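Local coordinates for protein 6-aminohexanoate-cyclic-dimer hydrolase (Arthrobacter sp., PDB 3A2Q) that hydrolyses the cyclic dimer of 6-aminohexanoate, a by-product of nylon-6 manufacture, opening one amide to give the linear dimer, at residues Thr120-Asn125 / Asp339-Ser344; Asn125-Glu130 / Gly397-Ala402; Trp345-Arg350 / Gly409-Phe414. The protein carries 1 engineered substitution. One frame throughout, in Å; residues are numbered along the deposited sequence.

Contact 1 (Thr120-Asn125 / Asp339-Ser344). With ACA (6-aminohexanoic acid), chain B; ACA (6-aminohexanoic acid), chain C.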
# COMPACT_ATOMS: atom_id res chain seq x y z
N THR A 120 -8.80 7.67 0.67
CA THR A 120 -7.90 7.56 -0.47
C THR A 120 -8.11 8.73 -1.42
O THR A 120 -9.17 9.35 -1.43
CB THR A 120 -8.19 6.27 -1.28
OG1 THR A 120 -7.50 6.31 -2.53
CG2 THR A 120 -9.69 6.15 -1.56
N PRO A 121 -7.08 9.08 -2.22
CA PRO A 121 -7.31 10.19 -3.15
C PRO A 121 -8.28 9.61 -4.18
O PRO A 121 -8.41 8.39 -4.27
CB PRO A 121 -5.92 10.47 -3.72
CG PRO A 121 -5.20 9.14 -3.56
CD PRO A 121 -5.67 8.67 -2.21
N GLU A 122 -8.96 10.46 -4.94
CA GLU A 122 -9.92 9.97 -5.92
C GLU A 122 -9.39 8.88 -6.87
O GLU A 122 -8.45 9.11 -7.63
CB GLU A 122 -10.46 11.12 -6.76
CG GLU A 122 -11.51 10.67 -7.76
CD GLU A 122 -12.13 11.82 -8.52
OE1 GLU A 122 -11.42 12.46 -9.32
OE2 GLU A 122 -13.33 12.08 -8.29
N MET A 123 -10.02 7.71 -6.81
CA MET A 123 -9.64 6.58 -7.65
C MET A 123 -8.16 6.23 -7.47
O MET A 123 -7.55 5.59 -8.34
CB MET A 123 -9.95 6.87 -9.12
CG MET A 123 -11.45 7.09 -9.40
SD MET A 123 -11.89 7.29 -11.14
CE MET A 123 -11.57 9.07 -11.37
N GLY A 124 -7.60 6.63 -6.33
CA GLY A 124 -6.20 6.35 -6.02
C GLY A 124 -5.22 7.05 -6.95
O GLY A 124 -4.10 6.58 -7.14
N ASN A 125 -5.62 8.19 -7.49
CA ASN A 125 -4.79 8.91 -8.44
C ASN A 125 -3.75 9.89 -7.89
O ASN A 125 -3.33 10.80 -8.60
CB ASN A 125 -5.69 9.64 -9.44
CG ASN A 125 -4.99 9.90 -10.76
OD1 ASN A 125 -5.11 10.98 -11.34
ND2 ASN A 125 -4.25 8.91 -11.25
N ASP A 339 -18.43 15.61 -11.56
CA ASP A 339 -18.50 14.50 -10.62
C ASP A 339 -17.13 14.08 -10.07
O ASP A 339 -17.04 13.45 -9.02
CB ASP A 339 -19.16 13.29 -11.28
CG ASP A 339 -20.59 13.57 -11.69
OD1 ASP A 339 -21.41 13.88 -10.80
OD2 ASP A 339 -20.90 13.48 -12.90
N VAL A 340 -16.07 14.43 -10.80
CA VAL A 340 -14.72 14.07 -10.40
C VAL A 340 -13.81 15.29 -10.26
O VAL A 340 -14.24 16.42 -10.52
CB VAL A 340 -14.10 13.10 -11.43
CG1 VAL A 340 -15.01 11.90 -11.63
CG2 VAL A 340 -13.88 13.81 -12.75
N GLU A 341 -12.57 15.06 -9.85
CA GLU A 341 -11.60 16.14 -9.69
C GLU A 341 -11.06 16.50 -11.07
O GLU A 341 -11.06 15.67 -11.98
CB GLU A 341 -10.47 15.69 -8.76
CG GLU A 341 -10.95 15.45 -7.32
CD GLU A 341 -9.82 15.09 -6.36
OE1 GLU A 341 -8.64 15.21 -6.75
OE2 GLU A 341 -10.13 14.70 -5.22
N TRP A 342 -10.60 17.74 -11.24
CA TRP A 342 -10.10 18.17 -12.55
C TRP A 342 -8.96 17.32 -13.09
O TRP A 342 -8.86 17.10 -14.30
CB TRP A 342 -9.68 19.64 -12.51
CG TRP A 342 -8.43 19.92 -11.74
CD1 TRP A 342 -8.32 20.12 -10.39
CD2 TRP A 342 -7.10 20.01 -12.27
NE1 TRP A 342 -7.01 20.34 -10.05
CE2 TRP A 342 -6.24 20.27 -11.18
CE3 TRP A 342 -6.56 19.89 -13.55
CZ2 TRP A 342 -4.85 20.42 -11.34
CZ3 TRP A 342 -5.18 20.04 -13.71
CH2 TRP A 342 -4.34 20.30 -12.61
N THR A 343 -8.09 16.84 -12.21
CA THR A 343 -6.97 16.02 -12.66
C THR A 343 -7.48 14.75 -13.34
O THR A 343 -6.93 14.31 -14.34
CB THR A 343 -6.05 15.63 -11.49
OG1 THR A 343 -6.83 15.10 -10.42
CG2 THR A 343 -5.28 16.85 -10.99
N SER A 344 -8.54 14.17 -12.78
CA SER A 344 -9.11 12.95 -13.33
C SER A 344 -9.79 13.19 -14.68
O SER A 344 -9.58 12.44 -15.63
CB SER A 344 -10.13 12.35 -12.36
OG SER A 344 -9.51 12.01 -11.13
C ACA B . -3.48 5.37 -11.21
O ACA B . -4.18 6.30 -10.80
C2 ACA B . -4.08 3.99 -11.40
C3 ACA B . -4.94 3.57 -10.22
C4 ACA B . -4.10 2.85 -9.18
C5 ACA B . -4.42 3.30 -7.77
C6 ACA B . -3.28 2.97 -6.81
N ACA B . -2.57 4.17 -6.37
C ACA C . -1.25 4.32 -6.45
O ACA C . -0.47 3.37 -6.59
C2 ACA C . -0.73 5.75 -6.36
C3 ACA C . 0.01 6.20 -7.62
C4 ACA C . -0.95 6.72 -8.70
C5 ACA C . -0.38 6.46 -10.10
C6 ACA C . -1.40 6.71 -11.20
N ACA C . -2.19 5.52 -11.51
O HOH W 1 -7.63 13.09 -4.92
O HOH W 2 -7.02 12.59 -10.10
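Glu-122 reaches from the loop 120-125 to the start of helix 342-352 and binds it through one carboxylate oxygen. Glu-122 OE1 accepts two hydrogen bonds: the backbone N of Glu-341 donates on the syn side at 2.9 Å and nearly straight (169°), while Ser-344 OG donates on the anti side at 2.7 Å. The other oxygen, Glu-122 OE2, lies 3.2 Å from Val-340 CA. With CG anti to the backbone N (chi1 -178°) and the chain extended beyond it, the side chain spans the gap and crosses that of Val-340 at about a right angle. Because Glu-341 is the N-cap residue, the carboxylate sits beside a helix N-terminus, where the helix dipole would probably favour its negative charge. Replacing Glu-122 by an alanine would probably leave the Glu-341 N-H and the Ser-344 hydroxyl without this shared acceptor and open a gap beside Val-340. In this amidase-family fold the loop follows strand 113-118 and lines the substrate pocket: Gly-124 O accepts from N of the chain B ligand, and Asn-125 ND2 donates to its O at 2.6 Å. Next along the chain from Glu-122, Met-123 bends at chi3 and lays CE 3.6 Å from Ser-344 OG, while its chain also packs on Ile-320 and Ile-324 of helix 308-331. Farther out, one water donates to both Asn-125 OD1 and Ser-344 OG, linking the pocket asparagine to the helix. A second accepts from Glu-122 N and donates weakly to Glu-341 OE1, whereas Glu-341 OE2 takes its bond from Glu-132 N.

Contact 2 (Asn125-Glu130 / Gly397-Ala402). With ACA (6-aminohexanoic acid), chain B; ACA (6-aminohexanoic acid), chain C.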
# COMPACT_ATOMS: atom_id res chain seq x y z
N ASN A 125 -5.62 8.19 -7.49
CA ASN A 125 -4.79 8.91 -8.44
C ASN A 125 -3.75 9.89 -7.89
O ASN A 125 -3.33 10.80 -8.60
CB ASN A 125 -5.69 9.64 -9.44
CG ASN A 125 -4.99 9.90 -10.76
OD1 ASN A 125 -5.11 10.98 -11.34
ND2 ASN A 125 -4.25 8.91 -11.25
N GLN A 126 -3.33 9.72 -6.64
CA GLN A 126 -2.32 10.62 -6.06
C GLN A 126 -1.47 9.88 -5.04
O GLN A 126 -1.85 8.81 -4.58
CB GLN A 126 -2.99 11.81 -5.35
CG GLN A 126 -3.84 12.75 -6.22
CD GLN A 126 -3.04 13.47 -7.30
OE1 GLN A 126 -1.85 13.73 -7.14
NE2 GLN A 126 -3.71 13.80 -8.40
N VAL A 127 -0.32 10.46 -4.69
CA VAL A 127 0.54 9.85 -3.67
C VAL A 127 0.42 10.60 -2.34
O VAL A 127 1.33 10.60 -1.51
CB VAL A 127 2.02 9.77 -4.11
CG1 VAL A 127 2.20 8.58 -5.05
CG2 VAL A 127 2.47 11.05 -4.79
N THR A 128 -0.71 11.27 -2.18
CA THR A 128 -1.05 11.93 -0.93
C THR A 128 -2.53 11.61 -0.82
O THR A 128 -3.14 11.22 -1.81
CB THR A 128 -0.84 13.46 -0.96
OG1 THR A 128 -1.04 13.96 0.37
CG2 THR A 128 -1.84 14.14 -1.89
N THR A 129 -3.10 11.75 0.37
CA THR A 129 -4.51 11.40 0.56
C THR A 129 -5.30 12.63 0.99
O THR A 129 -5.60 12.81 2.16
CB THR A 129 -4.64 10.29 1.63
OG1 THR A 129 -3.82 9.17 1.24
CG2 THR A 129 -6.07 9.81 1.76
N GLU A 130 -5.63 13.46 0.01
CA GLU A 130 -6.37 14.70 0.24
C GLU A 130 -7.45 14.88 -0.83
O GLU A 130 -7.44 15.84 -1.60
CB GLU A 130 -5.39 15.88 0.20
CG GLU A 130 -4.30 15.79 1.28
CD GLU A 130 -3.12 16.70 1.01
OE1 GLU A 130 -3.34 17.90 0.71
OE2 GLU A 130 -1.97 16.23 1.10
N GLY A 397 -1.57 19.69 1.54
CA GLY A 397 -1.80 20.72 0.54
C GLY A 397 -0.69 20.87 -0.49
O GLY A 397 -0.93 21.29 -1.62
N GLU A 398 0.53 20.51 -0.11
CA GLU A 398 1.68 20.63 -0.99
C GLU A 398 1.57 19.89 -2.33
O GLU A 398 1.92 20.45 -3.37
CB GLU A 398 2.93 20.17 -0.24
CG GLU A 398 4.23 20.52 -0.92
CD GLU A 398 5.43 19.98 -0.17
OE1 GLU A 398 5.46 20.07 1.07
OE2 GLU A 398 6.36 19.46 -0.83
N LEU A 399 1.09 18.65 -2.32
CA LEU A 399 1.01 17.88 -3.56
C LEU A 399 -0.27 18.05 -4.39
O LEU A 399 -0.34 17.57 -5.52
CB LEU A 399 1.25 16.40 -3.27
CG LEU A 399 2.62 16.04 -2.66
CD1 LEU A 399 2.83 14.52 -2.70
CD2 LEU A 399 3.73 16.73 -3.44
N MET A 400 -1.28 18.73 -3.84
CA MET A 400 -2.52 18.95 -4.58
C MET A 400 -2.38 20.21 -5.42
O MET A 400 -2.22 21.31 -4.89
CB MET A 400 -3.70 19.08 -3.62
CG MET A 400 -4.03 17.79 -2.87
SD MET A 400 -4.38 16.39 -3.96
CE MET A 400 -6.12 16.68 -4.37
N LEU A 401 -2.42 20.04 -6.74
CA LEU A 401 -2.27 21.15 -7.67
C LEU A 401 -3.58 21.89 -7.96
O LEU A 401 -4.63 21.27 -8.15
CB LEU A 401 -1.68 20.63 -8.98
CG LEU A 401 -0.37 19.85 -8.85
CD1 LEU A 401 -0.04 19.18 -10.17
CD2 LEU A 401 0.75 20.79 -8.42
N ALA A 402 -3.50 23.22 -8.01
CA ALA A 402 -4.66 24.05 -8.27
C ALA A 402 -5.20 23.80 -9.67
O ALA A 402 -4.43 23.72 -10.63
CB ALA A 402 -4.30 25.52 -8.11
C ACA B . -3.48 5.37 -11.21
O ACA B . -4.18 6.30 -10.80
C2 ACA B . -4.08 3.99 -11.40
C3 ACA B . -4.94 3.57 -10.22
C4 ACA B . -4.10 2.85 -9.18
C5 ACA B . -4.42 3.30 -7.77
C6 ACA B . -3.28 2.97 -6.81
N ACA B . -2.57 4.17 -6.37
C ACA C . -1.25 4.32 -6.45
O ACA C . -0.47 3.37 -6.59
C2 ACA C . -0.73 5.75 -6.36
C3 ACA C . 0.01 6.20 -7.62
C4 ACA C . -0.95 6.72 -8.70
C5 ACA C . -0.38 6.46 -10.10
C6 ACA C . -1.40 6.71 -11.20
N ACA C . -2.19 5.52 -11.51
O HOH W 3 0.36 17.14 0.19
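Glu-130 meets the loop 397-402 at CB and at its carboxylate, sliding past Met-400 in the opposite direction. Glu-130 CB lies 3.9 Å from Met-400 CG, and the chain then runs extended toward Gly-397, where Glu-130 CD comes within 3.4 Å of Gly-397 N. At the tip, Glu-130 OE1 accepts from Gly-397 N at 2.7 Å on the syn side, in a bent bond of 136° that lies 29° out of the carboxylate plane. Glu-130 OE2 accepts from Thr-128 OG1 at 2.6 Å on the anti side and also from a water, which in turn accepts from Leu-399 N. Thr-128 OG1 is hydrogen-bonded to Ser-146 OG as well.

Met-400 folds back through bends at chi2 and chi3, which bring its SD within 4.0 Å of Thr-128 CG2 and its CE close to the backbone O of Glu-130. Beside this, Leu-399 CD1 packs on Val-127 CG2 at 4.1 Å, and both residues also touch Ser-418 of helix 416-422. The contact thus joins two irregular loops of the amidase fold, one after strand 113-118 and one after strand 383-387. Asn-125 and Gln-126 of the first loop belong to the ligand pocket, and the Gln-126 amide is held by Ser-412.

The donors named to the Glu-130 carboxylate are neutral, so its negative charge, if present, would probably be stabilised by their N-H and O-H dipoles and by the water.

Contact 3 (Trp345-Arg350 / Gly409-Phe414)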
# COMPACT_ATOMS: atom_id res chain seq x y z
N TRP A 345 -10.59 14.25 -14.77
CA TRP A 345 -11.28 14.54 -16.01
C TRP A 345 -10.32 14.75 -17.17
O TRP A 345 -10.60 14.35 -18.30
CB TRP A 345 -12.17 15.77 -15.86
CG TRP A 345 -13.10 15.92 -17.01
CD1 TRP A 345 -13.01 16.84 -18.02
CD2 TRP A 345 -14.22 15.09 -17.32
NE1 TRP A 345 -14.00 16.62 -18.95
CE2 TRP A 345 -14.76 15.55 -18.54
CE3 TRP A 345 -14.82 13.99 -16.69
CZ2 TRP A 345 -15.87 14.95 -19.15
CZ3 TRP A 345 -15.92 13.39 -17.29
CH2 TRP A 345 -16.44 13.88 -18.50
N GLU A 346 -9.17 15.36 -16.89
CA GLU A 346 -8.19 15.61 -17.94
C GLU A 346 -7.73 14.32 -18.60
O GLU A 346 -7.39 14.30 -19.79
CB GLU A 346 -7.00 16.37 -17.37
CG GLU A 346 -6.06 16.93 -18.42
CD GLU A 346 -5.07 17.91 -17.83
OE1 GLU A 346 -5.52 18.89 -17.19
OE2 GLU A 346 -3.85 17.72 -18.02
N MET A 347 -7.71 13.23 -17.83
CA MET A 347 -7.28 11.93 -18.35
C MET A 347 -8.31 11.34 -19.31
O MET A 347 -7.97 10.50 -20.15
CB MET A 347 -7.03 10.97 -17.19
CG MET A 347 -5.91 11.41 -16.26
SD MET A 347 -5.63 10.27 -14.89
CE MET A 347 -6.80 10.85 -13.72
N VAL A 348 -9.56 11.78 -19.19
CA VAL A 348 -10.62 11.30 -20.07
C VAL A 348 -10.30 11.73 -21.49
O VAL A 348 -10.39 10.94 -22.43
CB VAL A 348 -11.99 11.88 -19.67
CG1 VAL A 348 -13.07 11.40 -20.63
CG2 VAL A 348 -12.34 11.48 -18.25
N LYS A 349 -9.90 12.99 -21.64
CA LYS A 349 -9.55 13.54 -22.94
C LYS A 349 -8.31 12.85 -23.47
O LYS A 349 -8.26 12.43 -24.63
CB LYS A 349 -9.30 15.04 -22.83
CG LYS A 349 -8.99 15.74 -24.14
CD LYS A 349 -8.83 17.24 -23.94
CE LYS A 349 -8.56 17.95 -25.25
NZ LYS A 349 -7.31 17.46 -25.88
N ARG A 350 -7.29 12.72 -22.63
CA ARG A 350 -6.06 12.07 -23.05
C ARG A 350 -6.32 10.64 -23.51
O ARG A 350 -5.74 10.18 -24.49
CB ARG A 350 -5.02 12.08 -21.92
CG ARG A 350 -4.47 13.47 -21.61
CD ARG A 350 -3.03 13.39 -21.12
NE ARG A 350 -2.91 12.80 -19.79
CZ ARG A 350 -3.10 13.47 -18.65
NH1 ARG A 350 -3.43 14.75 -18.69
NH2 ARG A 350 -2.96 12.86 -17.49
N GLY A 409 0.43 16.80 -20.53
CA GLY A 409 0.76 15.43 -20.90
C GLY A 409 0.86 14.28 -19.91
O GLY A 409 0.45 13.16 -20.21
N ARG A 410 1.40 14.54 -18.73
CA ARG A 410 1.57 13.45 -17.78
C ARG A 410 0.83 13.54 -16.44
O ARG A 410 0.41 14.61 -16.01
CB ARG A 410 3.07 13.24 -17.54
CG ARG A 410 3.44 12.14 -16.54
CD ARG A 410 4.94 11.92 -16.48
NE ARG A 410 5.48 11.46 -17.75
CZ ARG A 410 6.74 11.06 -17.92
NH1 ARG A 410 7.57 11.06 -16.89
NH2 ARG A 410 7.16 10.65 -19.11
N GLN A 411 0.69 12.37 -15.81
CA GLN A 411 0.03 12.20 -14.52
C GLN A 411 0.56 13.22 -13.51
O GLN A 411 1.77 13.48 -13.45
CB GLN A 411 0.30 10.79 -14.00
CG GLN A 411 -0.82 10.17 -13.18
CD GLN A 411 -2.01 9.79 -14.02
OE1 GLN A 411 -3.01 9.28 -13.50
NE2 GLN A 411 -1.92 10.02 -15.32
N SER A 412 -0.33 13.80 -12.71
CA SER A 412 0.08 14.78 -11.71
C SER A 412 0.98 14.14 -10.66
O SER A 412 1.86 14.79 -10.10
CB SER A 412 -1.15 15.42 -11.04
OG SER A 412 -2.00 14.45 -10.46
N ALA A 413 0.78 12.85 -10.41
CA ALA A 413 1.58 12.12 -9.43
C ALA A 413 2.97 11.81 -9.95
O ALA A 413 3.85 11.41 -9.18
CB ALA A 413 0.87 10.83 -9.03
N PHE A 414 3.18 11.99 -11.25
CA PHE A 414 4.48 11.71 -11.85
C PHE A 414 5.33 12.96 -12.08
O PHE A 414 6.31 12.91 -12.82
CB PHE A 414 4.31 10.98 -13.19
CG PHE A 414 3.65 9.63 -13.07
CD1 PHE A 414 3.57 8.97 -11.85
CD2 PHE A 414 3.15 8.99 -14.20
CE1 PHE A 414 3.00 7.71 -11.75
CE2 PHE A 414 2.58 7.72 -14.11
CZ PHE A 414 2.50 7.08 -12.88
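Met-347 and Gln-411 meet at about a right angle, with the thioether sulfur SD of Met-347 3.1 Å from the amide oxygen OE1 of Gln-411. Met-347 runs straight through chi2 and bends only at chi3, so the chain leaves helix 342-352 extended and turns at the sulfur. Gln-411 starts with its CB directed away from the helix, but a bend at chi2 (72°) brings the amide back to the sulfur. The same OE1 accepts a hydrogen bond from Asn-125 ND2, and NE2 donates weakly to Asp-317, so the amide is tied at both ends. Nearer the backbone, Gln-411 CG lies over the centre of the Phe-414 ring, 4.2 Å above its plane.

Arg-350 is bent at chi2 and chi3, its chi2 of -149° lying away from the usual staggered values. The guanidinium stands 81° from the Gln-411 amide plane and meets NE2 at its edge, Arg-350 NH2 to Gln-411 NE2 being 3.7 Å. Gly-409 O lies over one guanidinium face, 3.4 Å from Arg-350 NE, where the angle is too poor for a hydrogen bond. The charge is paired instead with Glu-346, one turn back along the helix, through Arg-350 NH1 to Glu-346 OE2 at 3.1 Å, and with Asp-317 through NE. Gln-411 and Phe-414 both line the ligand pocket. Helix 342-352 thus packs against the loop between strand 383-387 and helix 416-422, while helix 308-331 supplies Asp-317 to both sides and also carries Ile-320, which touches Met-347.

How the contacts relate
Contacts 1 and 2 are buried, although contact 2 touches the surface at Gly-397; contact 3 is only partly buried, with Gly-409 exposed. Contacts 1 and 3 share helix 342-352, its N-terminal end in the first and its body in the second; contacts 2 and 3 use different parts of the loop after strand 383-387. Contacts 1 and 2 have Asn-125 in common, and Gln-411 of contact 3 also bonds to it. Both contacts 1 and 2 use a carboxylate that accepts a backbone N-H, contact 2 adding apolar packing of leucine and methionine. Contact 3 has no hydrogen bond across its segments and relies on sulfur and guanidinium packing.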